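Local coordinates for IroE protein (PDB 2GZS), which hydrolyses the trilactone of enterobactin and its C-glucosylated derivatives, preferring the iron-free siderophores and usually cutting once to give linear trimers, at residues T37-L49 against V132-W146. Residues are numbered along the deposited sequence; the frame is centred on the assembly and turned at random.
Sequences TAPASGYPILYML and VEQGLNIDRQRRGLW
Y47 reaches across from strand 43-48 to E133, which follows helix 117-132. Its CG stands anti to the carbonyl carbon (chi1 -74°), which carries the ring past the neighbouring strand to V132 and E133. Y47 CB rests 4.0 Å from L145 CD1; CD2 passes G144 O at the ring edge; CE2 meets R143 CG, and Y47 CE1 lies 4.0 Å from V132 CG2. At the tip, Y47 OH donates to E133 OE2 over 2.6 Å, on the anti side of the carboxylate, whose plane is turned 45° from the ring. The syn sides of both oxygens serve R143, which grips them side-on: R143 NH2 to E133 OE1 at 2.7 Å and R143 NE to E133 OE2 at 2.8 Å. OE2 thus accepts twice, and the guanidinium, also bonded through NH1 to Y164 O, is fixed in its rotation. Replacing E133 by a glutamine would probably lose the salt bridge, leaving R143 without its countercharge and at least one of the donors facing the carboxylate without an acceptor. Beside this cluster, I45 CG2 packs 3.7 Å from both I138 CG2 and R143 CG, while on the opposite sheet face L46 CD1 presses over G144. Before the strands begin, N137 ND2 donates to A40 O from above the carbonyl plane of A40. Backbone bonds, donated by I45 N, Y47 N and L49 N one way and by G144 N and W146 N the other, join the strands in parallel, adjacent in the central sheet of the alpha/beta-hydrolase fold, where strand 143-148 runs into the nucleophile elbow bearing the active-site S149.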
ATOM      1  N   THR A  37      -5.597  20.188 -12.344  1.00 31.16           N
ATOM      2  CA  THR A  37      -5.258  19.513 -13.612  1.00 25.03           C
ATOM      3  C   THR A  37      -3.980  18.673 -13.510  1.00 19.98           C
ATOM      4  O   THR A  37      -3.050  19.046 -12.807  1.00 23.81           O
ATOM      5  CB  THR A  37      -5.204  20.609 -14.690  1.00 45.10           C
ATOM      6  OG1 THR A  37      -6.557  21.111 -14.840  1.00 33.22           O
ATOM      7  CG2 THR A  37      -4.771  20.100 -16.050  1.00 26.02           C
ATOM      8  N   ALA A  38      -3.942  17.525 -14.138  1.00 24.35           N
ATOM      9  CA  ALA A  38      -2.803  16.594 -14.045  1.00 20.47           C
ATOM     10  C   ALA A  38      -1.611  17.127 -14.802  1.00 31.75           C
ATOM     11  O   ALA A  38      -1.858  17.801 -15.802  1.00 40.06           O
ATOM     12  CB  ALA A  38      -3.177  15.266 -14.673  1.00 26.44           C
ATOM     13  N   PRO A  39      -0.397  16.821 -14.386  1.00 23.01           N
ATOM     14  CA  PRO A  39       0.749  17.186 -15.239  1.00 25.42           C
ATOM     15  C   PRO A  39       0.601  16.512 -16.590  1.00 17.64           C
ATOM     16  O   PRO A  39      -0.134  15.535 -16.735  1.00 19.27           O
ATOM     17  CB  PRO A  39       1.936  16.610 -14.493  1.00 33.53           C
ATOM     18  CG  PRO A  39       1.456  16.161 -13.166  1.00 24.66           C
ATOM     19  CD  PRO A  39      -0.034  16.108 -13.163  1.00 21.87           C
ATOM     20  N   ALA A  40       1.326  16.986 -17.647  1.00 18.42           N
ATOM     21  CA  ALA A  40       1.111  16.325 -18.929  1.00 13.97           C
ATOM     22  C   ALA A  40       1.421  14.847 -18.938  1.00 19.37           C
ATOM     23  O   ALA A  40       0.862  13.969 -19.587  1.00 23.68           O
ATOM     24  CB  ALA A  40       2.005  17.026 -19.966  1.00 18.00           C
ATOM     25  N   SER A  41       2.407  14.467 -18.078  1.00 21.54           N
ATOM     26  CA  SER A  41       2.735  13.032 -18.062  1.00 26.89           C
ATOM     27  C   SER A  41       1.754  12.233 -17.175  1.00 21.32           C
ATOM     28  O   SER A  41       1.854  11.007 -17.150  1.00 29.16           O
ATOM     29  CB  SER A  41       4.198  12.864 -17.614  1.00 23.81           C
ATOM     30  OG  SER A  41       4.438  13.819 -16.561  1.00 45.57           O
ATOM     31  N   GLY A  42       0.834  12.913 -16.507  1.00 17.83           N
ATOM     32  CA  GLY A  42      -0.227  12.172 -15.795  1.00 17.91           C
ATOM     33  C   GLY A  42      -0.072  12.289 -14.276  1.00 16.58           C
ATOM     34  O   GLY A  42       0.945  12.703 -13.752  1.00 16.78           O
ATOM     35  N   TYR A  43      -1.184  11.910 -13.608  1.00 14.46           N
ATOM     36  CA  TYR A  43      -1.147  11.886 -12.154  1.00 14.53           C
ATOM     37  C   TYR A  43      -0.324  10.686 -11.624  1.00 14.72           C
ATOM     38  O   TYR A  43      -0.448   9.637 -12.243  1.00 14.58           O
ATOM     39  CB  TYR A  43      -2.537  11.763 -11.598  1.00 14.54           C
ATOM     40  CG  TYR A  43      -3.578  12.862 -11.829  1.00 14.23           C
ATOM     41  CD1 TYR A  43      -3.416  14.092 -11.224  1.00 14.85           C
ATOM     42  CD2 TYR A  43      -4.670  12.496 -12.618  1.00 17.72           C
ATOM     43  CE1 TYR A  43      -4.400  15.079 -11.449  1.00 16.90           C
ATOM     44  CE2 TYR A  43      -5.659  13.466 -12.829  1.00 18.78           C
ATOM     45  CZ  TYR A  43      -5.454  14.678 -12.241  1.00 17.34           C
ATOM     46  OH  TYR A  43      -6.487  15.589 -12.494  1.00 23.33           O
ATOM     47  N   PRO A  44       0.437  10.928 -10.570  1.00 12.45           N
ATOM     48  CA  PRO A  44       0.937   9.737  -9.814  1.00 11.56           C
ATOM     49  C   PRO A  44      -0.287   9.058  -9.241  1.00 11.73           C
ATOM     50  O   PRO A  44      -1.341   9.668  -9.094  1.00 11.07           O
ATOM     51  CB  PRO A  44       1.727  10.347  -8.690  1.00 14.45           C
ATOM     52  CG  PRO A  44       1.951  11.786  -9.012  1.00 21.81           C
ATOM     53  CD  PRO A  44       0.829  12.150  -9.922  1.00 13.98           C
ATOM     54  N   ILE A  45      -0.143   7.756  -8.831  1.00 11.51           N
ATOM     55  CA  ILE A  45      -1.329   7.119  -8.284  1.00  9.37           C
ATOM     56  C   ILE A  45      -0.894   6.171  -7.155  1.00 11.21           C
ATOM     57  O   ILE A  45       0.120   5.485  -7.368  1.00 12.59           O
ATOM     58  CB  ILE A  45      -2.135   6.350  -9.370  1.00 12.80           C
ATOM     59  CG1 ILE A  45      -3.447   5.760  -8.843  1.00 11.66           C
ATOM     60  CG2 ILE A  45      -1.264   5.296 -10.097  1.00 12.11           C
ATOM     61  CD1 ILE A  45      -4.369   5.201  -9.964  1.00 11.87           C
ATOM     62  N   LEU A  46      -1.626   6.202  -6.036  1.00 10.29           N
ATOM     63  CA  LEU A  46      -1.198   5.357  -4.912  1.00  8.68           C
ATOM     64  C   LEU A  46      -2.385   4.458  -4.552  1.00 10.76           C
ATOM     65  O   LEU A  46      -3.456   4.974  -4.238  1.00  9.24           O
ATOM     66  CB  LEU A  46      -0.776   6.257  -3.762  1.00  9.59           C
ATOM     67  CG  LEU A  46      -0.188   5.457  -2.559  1.00 13.06           C
ATOM     68  CD1 LEU A  46       1.018   4.606  -2.876  1.00 11.75           C
ATOM     69  CD2 LEU A  46       0.125   6.443  -1.438  1.00 16.53           C
ATOM     70  N   TYR A  47      -2.168   3.147  -4.620  1.00  8.90           N
ATOM     71  CA  TYR A  47      -3.115   2.120  -4.238  1.00  8.55           C
ATOM     72  C   TYR A  47      -2.904   1.779  -2.749  1.00  7.07           C
ATOM     73  O   TYR A  47      -1.709   1.572  -2.412  1.00 10.15           O
ATOM     74  CB  TYR A  47      -2.903   0.868  -5.105  1.00  9.01           C
ATOM     75  CG  TYR A  47      -3.424   1.048  -6.539  1.00  9.25           C
ATOM     76  CD1 TYR A  47      -4.674   0.546  -6.877  1.00 12.18           C
ATOM     77  CD2 TYR A  47      -2.631   1.733  -7.434  1.00 10.84           C
ATOM     78  CE1 TYR A  47      -5.194   0.701  -8.183  1.00 12.85           C
ATOM     79  CE2 TYR A  47      -3.152   1.879  -8.727  1.00 10.90           C
ATOM     80  CZ  TYR A  47      -4.375   1.371  -9.057  1.00 10.97           C
ATOM     81  OH  TYR A  47      -4.849   1.557 -10.370  1.00 13.53           O
HETATM   82  N   MSE A  48      -3.941   1.813  -1.960  1.00  7.63           N
HETATM   83  CA  MSE A  48      -3.793   1.739  -0.512  1.00  9.05           C
HETATM   84  C   MSE A  48      -4.700   0.662   0.064  1.00  9.53           C
HETATM   85  O   MSE A  48      -5.900   0.639  -0.158  1.00  9.08           O
HETATM   86  CB  MSE A  48      -4.205   3.117   0.088  1.00 10.77           C
HETATM   87  CG  MSE A  48      -3.270   4.198  -0.563  1.00 10.95           C
HETATM   88 SE   MSE A  48      -3.437   5.935   0.315  1.00 13.17          SE
HETATM   89  CE  MSE A  48      -5.251   5.390   0.138  1.00 44.27           C
ATOM     90  N   LEU A  49      -4.043  -0.262   0.815  1.00  6.68           N
ATOM     91  CA  LEU A  49      -4.869  -1.293   1.449  1.00  7.20           C
ATOM     92  C   LEU A  49      -5.614  -0.765   2.691  1.00  9.18           C
ATOM     93  O   LEU A  49      -5.451   0.381   3.113  1.00  9.73           O
ATOM     94  CB  LEU A  49      -3.956  -2.450   1.857  1.00  9.93           C
ATOM     95  CG  LEU A  49      -3.125  -3.081   0.725  1.00 15.97           C
ATOM     96  CD1 LEU A  49      -2.542  -4.434   1.213  1.00 11.77           C
ATOM     97  CD2 LEU A  49      -3.692  -3.189  -0.631  1.00 18.37           C
ATOM     98  N   VAL A 132     -10.052   1.063 -12.536  1.00 12.65           N
ATOM     99  CA  VAL A 132     -10.138   2.408 -11.958  1.00 14.07           C
ATOM    100  C   VAL A 132      -9.217   3.381 -12.725  1.00 15.21           C
ATOM    101  O   VAL A 132      -9.508   4.601 -12.623  1.00 14.73           O
ATOM    102  CB  VAL A 132      -9.836   2.393 -10.445  1.00 17.15           C
ATOM    103  CG1 VAL A 132     -10.753   1.423  -9.694  1.00 17.90           C
ATOM    104  CG2 VAL A 132      -8.382   2.042 -10.232  1.00 14.29           C
ATOM    105  N   GLU A 133      -8.215   2.951 -13.475  1.00 11.75           N
ATOM    106  CA  GLU A 133      -7.384   3.855 -14.252  1.00 10.77           C
ATOM    107  C   GLU A 133      -7.997   4.237 -15.607  1.00 18.70           C
ATOM    108  O   GLU A 133      -7.462   5.160 -16.255  1.00 15.75           O
ATOM    109  CB  GLU A 133      -6.010   3.168 -14.483  1.00 11.47           C
ATOM    110  CG  GLU A 133      -5.231   3.189 -13.152  1.00  9.78           C
ATOM    111  CD  GLU A 133      -3.802   2.727 -13.318  1.00 18.37           C
ATOM    112  OE1 GLU A 133      -3.157   2.706 -14.411  1.00 18.08           O
ATOM    113  OE2 GLU A 133      -3.176   2.297 -12.282  1.00 18.63           O
ATOM    114  N   GLN A 134      -9.070   3.543 -16.030  1.00 16.31           N
ATOM    115  CA  GLN A 134      -9.683   3.908 -17.310  1.00 17.88           C
ATOM    116  C   GLN A 134     -10.173   5.330 -17.246  1.00 16.19           C
ATOM    117  O   GLN A 134     -10.770   5.867 -16.337  1.00 17.41           O
ATOM    118  CB  GLN A 134     -10.837   2.927 -17.601  1.00 23.35           C
ATOM    119  CG  GLN A 134     -10.354   1.537 -17.957  1.00 29.47           C
ATOM    120  CD  GLN A 134     -11.542   0.593 -18.081  1.00 46.56           C
ATOM    121  OE1 GLN A 134     -12.676   1.051 -18.167  1.00 34.66           O
ATOM    122  NE2 GLN A 134     -11.256  -0.699 -18.089  1.00 78.09           N
ATOM    123  N   GLY A 135      -9.895   6.038 -18.344  1.00 17.02           N
ATOM    124  CA  GLY A 135     -10.408   7.408 -18.347  1.00 18.22           C
ATOM    125  C   GLY A 135      -9.542   8.394 -17.585  1.00 21.79           C
ATOM    126  O   GLY A 135      -9.915   9.593 -17.488  1.00 24.37           O
ATOM    127  N   LEU A 136      -8.395   7.963 -17.060  1.00 15.33           N
ATOM    128  CA  LEU A 136      -7.519   8.914 -16.357  1.00 14.74           C
ATOM    129  C   LEU A 136      -6.141   8.958 -16.992  1.00 16.62           C
ATOM    130  O   LEU A 136      -5.580   7.992 -17.509  1.00 18.91           O
ATOM    131  CB  LEU A 136      -7.341   8.531 -14.871  1.00 16.57           C
ATOM    132  CG  LEU A 136      -8.598   8.549 -14.016  1.00 18.96           C
ATOM    133  CD1 LEU A 136      -8.293   8.022 -12.615  1.00 15.17           C
ATOM    134  CD2 LEU A 136      -9.182   9.950 -13.972  1.00 20.05           C
ATOM    135  N   ASN A 137      -5.543  10.162 -16.967  1.00 19.59           N
ATOM    136  CA  ASN A 137      -4.162  10.277 -17.380  1.00 17.66           C
ATOM    137  C   ASN A 137      -3.263   9.954 -16.158  1.00 15.10           C
ATOM    138  O   ASN A 137      -3.113  10.838 -15.321  1.00 21.18           O
ATOM    139  CB  ASN A 137      -3.791  11.662 -17.913  1.00 23.87           C
ATOM    140  CG  ASN A 137      -2.393  11.737 -18.466  1.00 18.14           C
ATOM    141  OD1 ASN A 137      -1.704  10.762 -18.803  1.00 24.86           O
ATOM    142  ND2 ASN A 137      -1.901  12.977 -18.598  1.00 24.55           N
ATOM    143  N   ILE A 138      -2.760   8.730 -16.187  1.00 19.70           N
ATOM    144  CA  ILE A 138      -1.953   8.233 -15.060  1.00 17.39           C
ATOM    145  C   ILE A 138      -0.503   8.125 -15.486  1.00 17.05           C
ATOM    146  O   ILE A 138      -0.247   7.606 -16.583  1.00 19.00           O
ATOM    147  CB  ILE A 138      -2.473   6.847 -14.648  1.00 17.12           C
ATOM    148  CG1 ILE A 138      -3.902   6.876 -14.135  1.00 16.77           C
ATOM    149  CG2 ILE A 138      -1.480   6.269 -13.614  1.00 17.28           C
ATOM    150  CD1 ILE A 138      -4.083   7.817 -12.960  1.00 17.00           C
ATOM    151  N   ASP A 139       0.398   8.630 -14.654  1.00 15.02           N
ATOM    152  CA  ASP A 139       1.816   8.456 -14.892  1.00 16.87           C
ATOM    153  C   ASP A 139       2.239   7.068 -14.392  1.00 20.68           C
ATOM    154  O   ASP A 139       2.399   6.912 -13.159  1.00 17.38           O
ATOM    155  CB  ASP A 139       2.645   9.497 -14.171  1.00 17.79           C
ATOM    156  CG  ASP A 139       4.104   9.422 -14.572  1.00 25.85           C
ATOM    157  OD1 ASP A 139       4.561   8.406 -15.115  1.00 26.15           O
ATOM    158  OD2 ASP A 139       4.819  10.412 -14.351  1.00 26.75           O
ATOM    159  N   ARG A 140       2.382   6.192 -15.342  1.00 18.37           N
ATOM    160  CA  ARG A 140       2.551   4.791 -14.885  1.00 22.42           C
ATOM    161  C   ARG A 140       3.860   4.604 -14.163  1.00 27.31           C
ATOM    162  O   ARG A 140       4.018   3.723 -13.304  1.00 19.82           O
ATOM    163  CB  ARG A 140       2.356   3.784 -16.026  1.00 17.15           C
ATOM    164  CG  ARG A 140       0.890   3.666 -16.396  1.00 19.15           C
ATOM    165  CD  ARG A 140       0.744   2.932 -17.723  1.00 29.42           C
ATOM    166  NE  ARG A 140      -0.651   2.628 -18.043  1.00 26.45           N
ATOM    167  CZ  ARG A 140      -0.997   1.897 -19.112  1.00 39.53           C
ATOM    168  NH1 ARG A 140      -0.048   1.448 -19.929  1.00 29.84           N
ATOM    169  NH2 ARG A 140      -2.280   1.637 -19.359  1.00 32.10           N
ATOM    170  N   GLN A 141       4.843   5.445 -14.434  1.00 22.77           N
ATOM    171  CA  GLN A 141       6.122   5.296 -13.713  1.00 19.19           C
ATOM    172  C   GLN A 141       5.986   5.708 -12.266  1.00 16.94           C
ATOM    173  O   GLN A 141       6.947   5.535 -11.516  1.00 23.86           O
ATOM    174  CB  GLN A 141       7.168   6.125 -14.473  1.00 27.55           C
ATOM    175  CG  GLN A 141       7.354   5.666 -15.927  1.00 29.27           C
ATOM    176  CD  GLN A 141       8.645   6.273 -16.465  1.00 50.82           C
ATOM    177  OE1 GLN A 141       8.643   7.284 -17.170  1.00 54.56           O
ATOM    178  NE2 GLN A 141       9.738   5.624 -16.070  1.00 64.59           N
ATOM    179  N   ARG A 142       4.874   6.285 -11.850  1.00 16.87           N
ATOM    180  CA  ARG A 142       4.622   6.854 -10.552  1.00 14.97           C
ATOM    181  C   ARG A 142       3.437   6.103  -9.925  1.00 13.40           C
ATOM    182  O   ARG A 142       2.667   6.725  -9.209  1.00 14.55           O
ATOM    183  CB  ARG A 142       4.287   8.349 -10.627  1.00 18.23           C
ATOM    184  CG  ARG A 142       5.462   9.206 -11.152  1.00 28.23           C
ATOM    185  CD  ARG A 142       6.329   9.656  -9.998  1.00 63.85           C
ATOM    186  NE  ARG A 142       5.995  10.902  -9.357  1.00 89.30           N
ATOM    187  CZ  ARG A 142       5.609  12.107  -9.719  1.00 90.46           C
ATOM    188  NH1 ARG A 142       5.419  12.455 -10.989  1.00107.82           N
ATOM    189  NH2 ARG A 142       5.393  13.040  -8.780  1.00 39.94           N
ATOM    190  N   ARG A 143       3.303   4.833 -10.228  1.00 13.67           N
ATOM    191  CA  ARG A 143       2.280   3.986  -9.583  1.00 12.12           C
ATOM    192  C   ARG A 143       2.836   3.367  -8.310  1.00 11.60           C
ATOM    193  O   ARG A 143       3.867   2.699  -8.375  1.00 15.19           O
ATOM    194  CB  ARG A 143       1.842   2.901 -10.565  1.00 16.34           C
ATOM    195  CG  ARG A 143       0.663   2.095 -10.027  1.00 19.64           C
ATOM    196  CD  ARG A 143       0.295   1.071 -11.049  1.00 23.16           C
ATOM    197  NE  ARG A 143      -0.459   1.484 -12.263  1.00 19.22           N
ATOM    198  CZ  ARG A 143      -0.090   1.053 -13.475  1.00 22.22           C
ATOM    199  NH1 ARG A 143       0.924   0.226 -13.743  1.00 21.23           N
ATOM    200  NH2 ARG A 143      -0.759   1.406 -14.559  1.00 20.67           N
ATOM    201  N   GLY A 144       2.142   3.627  -7.201  1.00 10.49           N
ATOM    202  CA  GLY A 144       2.673   3.090  -5.907  1.00  9.85           C
ATOM    203  C   GLY A 144       1.588   2.290  -5.215  1.00  9.91           C
ATOM    204  O   GLY A 144       0.422   2.259  -5.510  1.00  8.43           O
ATOM    205  N   LEU A 145       2.101   1.507  -4.212  1.00  9.71           N
ATOM    206  CA  LEU A 145       1.292   0.591  -3.391  1.00  9.93           C
ATOM    207  C   LEU A 145       1.652   0.828  -1.921  1.00  6.77           C
ATOM    208  O   LEU A 145       2.864   0.855  -1.648  1.00  9.10           O
ATOM    209  CB  LEU A 145       1.607  -0.854  -3.832  1.00  8.86           C
ATOM    210  CG  LEU A 145       0.848  -1.925  -2.945  1.00  8.83           C
ATOM    211  CD1 LEU A 145      -0.638  -1.897  -3.232  1.00 11.36           C
ATOM    212  CD2 LEU A 145       1.441  -3.276  -3.312  1.00 11.45           C
ATOM    213  N   TRP A 146       0.703   0.940  -1.037  1.00  8.54           N
ATOM    214  CA  TRP A 146       0.942   1.111   0.405  1.00  7.94           C
ATOM    215  C   TRP A 146       0.059   0.149   1.173  1.00  8.53           C
ATOM    216  O   TRP A 146      -1.096  -0.095   0.869  1.00  8.67           O
ATOM    217  CB  TRP A 146       0.547   2.591   0.815  1.00  8.58           C
ATOM    218  CG  TRP A 146       0.593   2.788   2.329  1.00  7.70           C
ATOM    219  CD1 TRP A 146       1.693   3.193   3.071  1.00  7.85           C
ATOM    220  CD2 TRP A 146      -0.498   2.577   3.254  1.00  8.82           C
ATOM    221  NE1 TRP A 146       1.296   3.221   4.392  1.00  9.54           N
ATOM    222  CE2 TRP A 146       0.007   2.872   4.565  1.00  7.14           C
ATOM    223  CE3 TRP A 146      -1.841   2.165   3.096  1.00  8.32           C
ATOM    224  CZ2 TRP A 146      -0.823   2.764   5.708  1.00  8.37           C
ATOM    225  CZ3 TRP A 146      -2.663   2.063   4.257  1.00  8.28           C
ATOM    226  CH2 TRP A 146      -2.114   2.372   5.512  1.00  9.71           C
TER
HETATM  227  O   HOH W   1       3.684  12.775 -13.735  1.00 25.70           O
HETATM  228  O   HOH W   2       3.487   9.201 -18.222  1.00 44.00           O
HETATM  229  O   HOH W   3       1.159   8.938 -19.016  1.00 49.40           O